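AT-rich interactive domain-containing protein 4 (Arabidopsis thaliana, PDB 6LQF) probably binds DNA through its ARID domain and, through the adjoining PHD finger, trimethylated histone H3 (H3K4me3), as a nuclear regulator of transcription. Local coordinates at residues A[29-42]-A[116-128]. Sequence-based numbering, arbitrary orientation.
Sequences FLRDVMQFLLIRGH and ETYLLEYEYAHDD. With ZN (zinc ion), chain E.
Val33 and Tyr122 bring the backbones together, their CA atoms 7.0 Å apart, where helix 29-39 crosses helix 120-124 at 100°. Tyr122 is a knob among Phe29, Asp32, Val33 and Phe36. Val33 CG2 makes a CH-pi contact over one face of the Tyr122 ring, 3.9 Å from the centroid of that ring. His126 CE1 lies over the opposite face. The Tyr122 ring turns an edge to the face of Phe36, while Phe29 meets it obliquely. With CG anti to the backbone N (chi1 -174°), Tyr122 reaches across to helix 29-39, and its OH donates to the anti lone pair of Asp32 OD2 at 2.7 Å. Zinc is bound by Asp32 OD2 at 2.1 Å and by His126 NE2 at 2.0 Å. His126 ND1 donates to Tyr122 O, which, with the zinc bond, helps fix the imidazole's rotation. A phenylalanine in place of Tyr122 would probably leave Asp32 OD2 without this donor and its carboxylate less firmly oriented. His42 NE2 donates to Glu121 OE1 (2.7 Å), and the Arg40 guanidinium stacks on the Glu121 carboxylate, a salt bridge without a directed N-H. His14 and Cys16 complete the zinc site, which joins helix 26-39 to the loop after helix 120-124 within the ARID domain.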
ATOM      1  N   PHE A  29      -2.684   8.511 -12.511  1.00 19.72           N
ATOM      2  CA  PHE A  29      -2.162   7.187 -12.196  1.00 18.53           C
ATOM      3  C   PHE A  29      -2.803   6.095 -13.057  1.00 16.84           C
ATOM      4  O   PHE A  29      -2.080   5.291 -13.663  1.00 17.58           O
ATOM      5  CB  PHE A  29      -2.380   6.895 -10.699  1.00 20.63           C
ATOM      6  CG  PHE A  29      -2.037   5.516 -10.330  1.00 19.38           C
ATOM      7  CD1 PHE A  29      -0.701   5.169 -10.102  1.00 20.49           C
ATOM      8  CD2 PHE A  29      -3.019   4.549 -10.190  1.00 19.38           C
ATOM      9  CE1 PHE A  29      -0.350   3.821  -9.787  1.00 20.32           C
ATOM     10  CE2 PHE A  29      -2.647   3.203  -9.837  1.00 19.67           C
ATOM     11  CZ  PHE A  29      -1.328   2.877  -9.642  1.00 17.59           C
ATOM     12  N   LEU A  30      -4.135   6.050 -13.079  1.00 17.65           N
ATOM     13  CA  LEU A  30      -4.804   4.960 -13.772  1.00 17.35           C
ATOM     14  C   LEU A  30      -4.516   4.991 -15.273  1.00 17.12           C
ATOM     15  O   LEU A  30      -4.334   3.935 -15.893  1.00 18.42           O
ATOM     16  CB  LEU A  30      -6.311   5.012 -13.529  1.00 19.17           C
ATOM     17  CG  LEU A  30      -6.718   4.645 -12.089  1.00 21.89           C
ATOM     18  CD1 LEU A  30      -8.223   4.909 -11.889  1.00 22.14           C
ATOM     19  CD2 LEU A  30      -6.368   3.164 -11.734  1.00 20.65           C
ATOM     20  N   ARG A  31      -4.425   6.178 -15.854  1.00 19.06           N
ATOM     21  CA  ARG A  31      -4.092   6.251 -17.274  1.00 18.23           C
ATOM     22  C   ARG A  31      -2.681   5.752 -17.511  1.00 19.35           C
ATOM     23  O   ARG A  31      -2.434   5.059 -18.517  1.00 20.95           O
ATOM     24  CB  ARG A  31      -4.304   7.688 -17.787  1.00 18.91           C
ATOM     25  CG  ARG A  31      -5.782   8.057 -17.819  1.00 22.02           C
ATOM     26  CD  ARG A  31      -5.957   9.384 -18.533  1.00 27.99           C
ATOM     27  NE  ARG A  31      -7.355   9.790 -18.533  1.00 24.52           N
ATOM     28  CZ  ARG A  31      -8.249   9.374 -19.438  1.00 23.68           C
ATOM     29  NH1 ARG A  31      -7.887   8.515 -20.382  1.00 25.70           N
ATOM     30  NH2 ARG A  31      -9.517   9.770 -19.360  1.00 27.78           N
ATOM     31  N   ASP A  32      -1.769   6.027 -16.572  1.00 18.16           N
ATOM     32  CA  ASP A  32      -0.407   5.511 -16.740  1.00 18.29           C
ATOM     33  C   ASP A  32      -0.375   3.980 -16.573  1.00 17.77           C
ATOM     34  O   ASP A  32       0.377   3.285 -17.299  1.00 20.05           O
ATOM     35  CB  ASP A  32       0.568   6.183 -15.745  1.00 20.10           C
ATOM     36  CG  ASP A  32       1.967   6.008 -16.139  1.00 22.10           C
ATOM     37  OD1 ASP A  32       2.384   6.364 -17.252  1.00 25.41           O
ATOM     38  OD2 ASP A  32       2.702   5.476 -15.290  1.00 22.59           O
ATOM     39  N   VAL A  33      -1.180   3.440 -15.666  1.00 18.66           N
ATOM     40  CA  VAL A  33      -1.254   1.970 -15.530  1.00 17.71           C
ATOM     41  C   VAL A  33      -1.787   1.330 -16.810  1.00 17.93           C
ATOM     42  O   VAL A  33      -1.220   0.312 -17.274  1.00 17.86           O
ATOM     43  CB  VAL A  33      -2.119   1.515 -14.323  1.00 17.03           C
ATOM     44  CG1 VAL A  33      -2.275   0.022 -14.301  1.00 20.34           C
ATOM     45  CG2 VAL A  33      -1.449   1.944 -13.009  1.00 16.78           C
ATOM     46  N   MET A  34      -2.847   1.938 -17.406  1.00 17.28           N
ATOM     47  CA  MET A  34      -3.405   1.375 -18.636  1.00 18.07           C
ATOM     48  C   MET A  34      -2.347   1.387 -19.739  1.00 19.86           C
ATOM     49  O   MET A  34      -2.181   0.379 -20.443  1.00 21.65           O
ATOM     50  CB  MET A  34      -4.649   2.151 -19.037  1.00 18.97           C
ATOM     51  CG  MET A  34      -5.757   2.022 -18.054  1.00 18.10           C
ATOM     52  SD  MET A  34      -7.075   3.218 -18.506  1.00 30.95           S
ATOM     53  CE  MET A  34      -7.593   2.579 -20.047  1.00 34.48           C
ATOM     54  N   GLN A  35      -1.611   2.494 -19.862  1.00 18.80           N
ATOM     55  CA  GLN A  35      -0.624   2.592 -20.947  1.00 21.50           C
ATOM     56  C   GLN A  35       0.484   1.554 -20.751  1.00 20.28           C
ATOM     57  O   GLN A  35       0.942   0.893 -21.695  1.00 22.58           O
ATOM     58  CB  GLN A  35      -0.038   3.992 -21.013  1.00 28.44           C
ATOM     59  CG  GLN A  35       0.927   4.178 -22.181  1.00 48.95           C
ATOM     60  CD  GLN A  35       1.893   5.322 -21.958  1.00 66.95           C
ATOM     61  OE1 GLN A  35       1.489   6.442 -21.645  1.00 74.07           O
ATOM     62  NE2 GLN A  35       3.177   5.041 -22.105  1.00 70.39           N
ATOM     63  N   PHE A  36       0.877   1.362 -19.499  1.00 20.14           N
ATOM     64  CA  PHE A  36       1.933   0.402 -19.158  1.00 19.46           C
ATOM     65  C   PHE A  36       1.479  -1.006 -19.473  1.00 20.73           C
ATOM     66  O   PHE A  36       2.232  -1.792 -20.029  1.00 22.02           O
ATOM     67  CB  PHE A  36       2.286   0.512 -17.653  1.00 19.15           C
ATOM     68  CG  PHE A  36       3.297  -0.484 -17.207  1.00 20.16           C
ATOM     69  CD1 PHE A  36       4.630  -0.253 -17.437  1.00 21.89           C
ATOM     70  CD2 PHE A  36       2.905  -1.676 -16.564  1.00 18.82           C
ATOM     71  CE1 PHE A  36       5.589  -1.201 -17.067  1.00 23.39           C
ATOM     72  CE2 PHE A  36       3.859  -2.599 -16.183  1.00 19.11           C
ATOM     73  CZ  PHE A  36       5.188  -2.347 -16.422  1.00 20.15           C
ATOM     74  N   LEU A  37       0.275  -1.379 -19.062  1.00 20.48           N
ATOM     75  CA  LEU A  37      -0.245  -2.719 -19.313  1.00 18.31           C
ATOM     76  C   LEU A  37      -0.303  -2.987 -20.810  1.00 21.98           C
ATOM     77  O   LEU A  37       0.025  -4.101 -21.234  1.00 22.24           O
ATOM     78  CB  LEU A  37      -1.640  -2.891 -18.703  1.00 21.28           C
ATOM     79  CG  LEU A  37      -1.567  -2.921 -17.168  1.00 22.47           C
ATOM     80  CD1 LEU A  37      -2.982  -2.944 -16.598  1.00 24.10           C
ATOM     81  CD2 LEU A  37      -0.776  -4.108 -16.641  1.00 22.79           C
ATOM     82  N   LEU A  38      -0.659  -1.976 -21.603  1.00 20.40           N
ATOM     83  CA  LEU A  38      -0.685  -2.186 -23.074  1.00 21.68           C
ATOM     84  C   LEU A  38       0.720  -2.353 -23.639  1.00 21.15           C
ATOM     85  O   LEU A  38       0.956  -3.222 -24.495  1.00 24.83           O
ATOM     86  CB  LEU A  38      -1.410  -1.031 -23.783  1.00 24.32           C
ATOM     87  CG  LEU A  38      -2.900  -1.025 -23.494  1.00 32.30           C
ATOM     88  CD1 LEU A  38      -3.538   0.131 -24.231  1.00 33.51           C
ATOM     89  CD2 LEU A  38      -3.538  -2.326 -23.929  1.00 34.68           C
ATOM     90  N   ILE A  39       1.675  -1.554 -23.196  1.00 23.10           N
ATOM     91  CA  ILE A  39       3.024  -1.708 -23.731  1.00 28.28           C
ATOM     92  C   ILE A  39       3.664  -3.061 -23.315  1.00 24.02           C
ATOM     93  O   ILE A  39       4.509  -3.624 -24.062  1.00 30.56           O
ATOM     94  CB  ILE A  39       3.897  -0.500 -23.321  1.00 36.80           C
ATOM     95  CG1 ILE A  39       4.990  -0.258 -24.352  1.00 50.94           C
ATOM     96  CG2 ILE A  39       4.489  -0.684 -21.957  1.00 32.73           C
ATOM     97  CD1 ILE A  39       4.472  -0.193 -25.764  1.00 56.25           C
ATOM     98  N   ARG A  40       3.206  -3.635 -22.206  1.00 23.62           N
ATOM     99  CA  ARG A  40       3.669  -4.943 -21.780  1.00 23.63           C
ATOM    100  C   ARG A  40       2.894  -6.110 -22.417  1.00 26.81           C
ATOM    101  O   ARG A  40       3.143  -7.285 -22.148  1.00 26.36           O
ATOM    102  CB  ARG A  40       3.593  -5.019 -20.260  1.00 23.60           C
ATOM    103  CG  ARG A  40       4.634  -4.080 -19.540  1.00 27.65           C
ATOM    104  CD  ARG A  40       6.074  -4.483 -19.826  1.00 29.96           C
ATOM    105  NE  ARG A  40       6.289  -5.855 -19.384  1.00 33.30           N
ATOM    106  CZ  ARG A  40       6.884  -6.216 -18.240  1.00 37.49           C
ATOM    107  NH1 ARG A  40       7.400  -5.320 -17.415  1.00 29.28           N
ATOM    108  NH2 ARG A  40       7.000  -7.507 -17.947  1.00 49.64           N
ATOM    109  N   GLY A  41       1.946  -5.763 -23.284  1.00 24.70           N
ATOM    110  CA  GLY A  41       1.202  -6.781 -23.985  1.00 23.06           C
ATOM    111  C   GLY A  41       0.053  -7.452 -23.256  1.00 25.21           C
ATOM    112  O   GLY A  41      -0.497  -8.446 -23.767  1.00 28.47           O
ATOM    113  N   HIS A  42      -0.393  -6.881 -22.136  1.00 22.19           N
ATOM    114  CA  HIS A  42      -1.506  -7.494 -21.408  1.00 26.56           C
ATOM    115  C   HIS A  42      -2.821  -6.874 -21.835  1.00 26.24           C
ATOM    116  O   HIS A  42      -3.557  -6.290 -20.997  1.00 24.27           O
ATOM    117  CB  HIS A  42      -1.337  -7.333 -19.879  1.00 23.30           C
ATOM    118  CG  HIS A  42      -0.004  -7.789 -19.350  1.00 22.51           C
ATOM    119  ND1 HIS A  42       0.555  -9.023 -19.626  1.00 27.50           N
ATOM    120  CD2 HIS A  42       0.878  -7.153 -18.553  1.00 28.01           C
ATOM    121  CE1 HIS A  42       1.734  -9.115 -19.029  1.00 26.82           C
ATOM    122  NE2 HIS A  42       1.942  -8.004 -18.343  1.00 26.76           N
ATOM    123  N   GLU A 116      -0.820  -8.770  -8.117  1.00 18.75           N
ATOM    124  CA  GLU A 116      -0.031  -9.498  -9.106  1.00 22.89           C
ATOM    125  C   GLU A 116      -0.511  -9.273 -10.544  1.00 20.50           C
ATOM    126  O   GLU A 116       0.304  -9.092 -11.452  1.00 22.96           O
ATOM    127  CB  GLU A 116      -0.075 -10.991  -8.802  1.00 22.11           C
ATOM    128  CG  GLU A 116       0.799 -11.311  -7.612  1.00 28.99           C
ATOM    129  CD  GLU A 116       0.733 -12.766  -7.193  1.00 53.86           C
ATOM    130  OE1 GLU A 116      -0.268 -13.450  -7.517  1.00 58.59           O
ATOM    131  OE2 GLU A 116       1.685 -13.219  -6.529  1.00 57.00           O
ATOM    132  N   THR A 117      -1.821  -9.286 -10.777  1.00 18.78           N
ATOM    133  CA  THR A 117      -2.369  -9.095 -12.136  1.00 19.33           C
ATOM    134  C   THR A 117      -2.106  -7.689 -12.676  1.00 19.84           C
ATOM    135  O   THR A 117      -1.652  -7.519 -13.827  1.00 19.44           O
ATOM    136  CB  THR A 117      -3.883  -9.381 -12.076  1.00 19.66           C
ATOM    137  OG1 THR A 117      -4.063 -10.742 -11.637  1.00 23.56           O
ATOM    138  CG2 THR A 117      -4.590  -9.177 -13.460  1.00 21.83           C
ATOM    139  N   TYR A 118      -2.442  -6.649 -11.885  1.00 18.05           N
ATOM    140  CA  TYR A 118      -2.496  -5.310 -12.431  1.00 18.41           C
ATOM    141  C   TYR A 118      -1.286  -4.456 -12.120  1.00 17.27           C
ATOM    142  O   TYR A 118      -0.973  -3.502 -12.861  1.00 19.39           O
ATOM    143  CB  TYR A 118      -3.747  -4.570 -11.916  1.00 17.39           C
ATOM    144  CG  TYR A 118      -5.036  -5.081 -12.485  1.00 15.68           C
ATOM    145  CD1 TYR A 118      -5.452  -4.675 -13.758  1.00 17.29           C
ATOM    146  CD2 TYR A 118      -5.844  -5.964 -11.758  1.00 19.50           C
ATOM    147  CE1 TYR A 118      -6.637  -5.144 -14.300  1.00 16.40           C
ATOM    148  CE2 TYR A 118      -7.062  -6.433 -12.283  1.00 19.29           C
ATOM    149  CZ  TYR A 118      -7.428  -6.023 -13.571  1.00 17.61           C
ATOM    150  OH  TYR A 118      -8.626  -6.459 -14.104  1.00 20.95           O
ATOM    151  N   LEU A 119      -0.610  -4.741 -10.969  1.00 15.95           N
ATOM    152  CA  LEU A 119       0.279  -3.717 -10.398  1.00 16.26           C
ATOM    153  C   LEU A 119       1.709  -4.160 -10.144  1.00 16.03           C
ATOM    154  O   LEU A 119       2.582  -3.295  -9.983  1.00 17.95           O
ATOM    155  CB  LEU A 119      -0.324  -3.204  -9.068  1.00 17.03           C
ATOM    156  CG  LEU A 119      -1.658  -2.454  -9.190  1.00 17.11           C
ATOM    157  CD1 LEU A 119      -2.241  -2.158  -7.758  1.00 16.38           C
ATOM    158  CD2 LEU A 119      -1.394  -1.184  -9.964  1.00 17.57           C
ATOM    159  N   LEU A 120       2.016  -5.461 -10.149  1.00 17.90           N
ATOM    160  CA  LEU A 120       3.361  -5.851  -9.730  1.00 19.78           C
ATOM    161  C   LEU A 120       4.460  -5.434 -10.719  1.00 19.32           C
ATOM    162  O   LEU A 120       5.488  -4.830 -10.345  1.00 20.15           O
ATOM    163  CB  LEU A 120       3.382  -7.345  -9.502  1.00 21.08           C
ATOM    164  CG  LEU A 120       4.710  -7.819  -8.970  1.00 23.17           C
ATOM    165  CD1 LEU A 120       5.148  -7.120  -7.684  1.00 25.07           C
ATOM    166  CD2 LEU A 120       4.535  -9.311  -8.706  1.00 27.25           C
ATOM    167  N   GLU A 121       4.232  -5.719 -12.010  1.00 20.29           N
ATOM    168  CA  GLU A 121       5.181  -5.256 -13.014  1.00 20.24           C
ATOM    169  C   GLU A 121       5.277  -3.741 -13.037  1.00 18.49           C
ATOM    170  O   GLU A 121       6.346  -3.169 -13.173  1.00 20.41           O
ATOM    171  CB  GLU A 121       4.770  -5.773 -14.401  1.00 21.29           C
ATOM    172  CG  GLU A 121       4.862  -7.289 -14.438  1.00 25.99           C
ATOM    173  CD  GLU A 121       4.460  -7.895 -15.775  1.00 40.54           C
ATOM    174  OE1 GLU A 121       3.898  -7.178 -16.651  1.00 34.38           O
ATOM    175  OE2 GLU A 121       4.749  -9.104 -15.936  1.00 44.36           O
ATOM    176  N   TYR A 122       4.118  -3.108 -12.882  1.00 17.57           N
ATOM    177  CA  TYR A 122       4.110  -1.630 -12.792  1.00 16.53           C
ATOM    178  C   TYR A 122       4.963  -1.127 -11.647  1.00 18.18           C
ATOM    179  O   TYR A 122       5.744  -0.189 -11.810  1.00 20.09           O
ATOM    180  CB  TYR A 122       2.676  -1.127 -12.663  1.00 17.95           C
ATOM    181  CG  TYR A 122       2.540   0.394 -12.701  1.00 18.06           C
ATOM    182  CD1 TYR A 122       2.676   1.165 -11.518  1.00 17.98           C
ATOM    183  CD2 TYR A 122       2.243   1.041 -13.899  1.00 18.86           C
ATOM    184  CE1 TYR A 122       2.580   2.514 -11.548  1.00 18.79           C
ATOM    185  CE2 TYR A 122       2.112   2.424 -13.952  1.00 17.30           C
ATOM    186  CZ  TYR A 122       2.292   3.138 -12.784  1.00 17.51           C
ATOM    187  OH  TYR A 122       2.188   4.506 -12.816  1.00 18.79           O
ATOM    188  N   GLU A 123       4.826  -1.768 -10.489  1.00 17.71           N
ATOM    189  CA  GLU A 123       5.635  -1.359  -9.315  1.00 19.72           C
ATOM    190  C   GLU A 123       7.134  -1.434  -9.642  1.00 19.97           C
ATOM    191  O   GLU A 123       7.878  -0.490  -9.356  1.00 21.24           O
ATOM    192  CB  GLU A 123       5.333  -2.256  -8.116  1.00 19.74           C
ATOM    193  CG  GLU A 123       6.186  -1.888  -6.870  1.00 18.42           C
ATOM    194  CD  GLU A 123       6.212  -3.042  -5.823  1.00 23.40           C
ATOM    195  OE1 GLU A 123       5.137  -3.505  -5.372  1.00 23.25           O
ATOM    196  OE2 GLU A 123       7.309  -3.495  -5.452  1.00 27.08           O
ATOM    197  N   TYR A 124       7.552  -2.554 -10.248  1.00 20.03           N
ATOM    198  CA  TYR A 124       8.975  -2.704 -10.571  1.00 22.56           C
ATOM    199  C   TYR A 124       9.456  -1.624 -11.577  1.00 23.43           C
ATOM    200  O   TYR A 124      10.614  -1.203 -11.565  1.00 26.01           O
ATOM    201  CB  TYR A 124       9.251  -4.082 -11.156  1.00 24.88           C
ATOM    202  CG  TYR A 124       8.980  -5.291 -10.253  1.00 24.14           C
ATOM    203  CD1 TYR A 124       8.918  -5.182  -8.872  1.00 30.60           C
ATOM    204  CD2 TYR A 124       8.718  -6.539 -10.826  1.00 35.79           C
ATOM    205  CE1 TYR A 124       8.678  -6.326  -8.069  1.00 33.72           C
ATOM    206  CE2 TYR A 124       8.469  -7.656 -10.051  1.00 41.21           C
ATOM    207  CZ  TYR A 124       8.440  -7.554  -8.683  1.00 38.96           C
ATOM    208  OH  TYR A 124       8.175  -8.724  -7.980  1.00 40.46           O
ATOM    209  N   ALA A 125       8.560  -1.203 -12.473  1.00 21.48           N
ATOM    210  CA  ALA A 125       8.961  -0.207 -13.483  1.00 24.62           C
ATOM    211  C   ALA A 125       8.834   1.249 -13.039  1.00 27.34           C
ATOM    212  O   ALA A 125       9.051   2.163 -13.843  1.00 28.71           O
ATOM    213  CB  ALA A 125       8.149  -0.396 -14.754  1.00 23.46           C
ATOM    214  N   HIS A 126       8.474   1.484 -11.780  1.00 23.61           N
ATOM    215  CA  HIS A 126       8.363   2.859 -11.278  1.00 22.42           C
ATOM    216  C   HIS A 126       9.184   3.022 -10.007  1.00 23.58           C
ATOM    217  O   HIS A 126       9.843   2.062  -9.586  1.00 25.22           O
ATOM    218  CB  HIS A 126       6.898   3.237 -11.078  1.00 19.96           C
ATOM    219  CG  HIS A 126       6.174   3.374 -12.369  1.00 20.93           C
ATOM    220  ND1 HIS A 126       5.715   2.277 -13.076  1.00 20.63           N
ATOM    221  CD2 HIS A 126       5.913   4.462 -13.137  1.00 24.28           C
ATOM    222  CE1 HIS A 126       5.180   2.691 -14.217  1.00 23.93           C
ATOM    223  NE2 HIS A 126       5.302   4.005 -14.282  1.00 21.99           N
ATOM    224  N   ASP A 127       9.204   4.231  -9.459  1.00 21.75           N
ATOM    225  CA  ASP A 127      10.065   4.509  -8.296  1.00 25.60           C
ATOM    226  C   ASP A 127       9.229   5.033  -7.163  1.00 24.03           C
ATOM    227  O   ASP A 127       9.540   6.069  -6.557  1.00 28.25           O
ATOM    228  CB  ASP A 127      11.160   5.494  -8.672  1.00 31.73           C
ATOM    229  CG  ASP A 127      12.082   4.937  -9.726  1.00 52.04           C
ATOM    230  OD1 ASP A 127      12.668   3.850  -9.495  1.00 53.91           O
ATOM    231  OD2 ASP A 127      12.186   5.570 -10.800  1.00 65.36           O
ATOM    232  N   ASP A 128       8.179   4.293  -6.844  1.00 21.81           N
ATOM    233  CA  ASP A 128       7.208   4.730  -5.878  1.00 21.13           C
ATOM    234  C   ASP A 128       7.327   4.061  -4.520  1.00 19.14           C
ATOM    235  O   ASP A 128       6.569   4.416  -3.602  1.00 24.30           O
ATOM    236  CB  ASP A 128       5.814   4.467  -6.418  1.00 20.86           C
ATOM    237  CG  ASP A 128       5.584   5.124  -7.764  1.00 25.86           C
ATOM    238  OD1 ASP A 128       6.050   6.269  -7.960  1.00 25.01           O
ATOM    239  OD2 ASP A 128       4.898   4.518  -8.587  1.00 22.59           O
TER
HETATM  240 ZN    ZN E 801       4.686   5.187 -15.825  1.00 23.77          ZN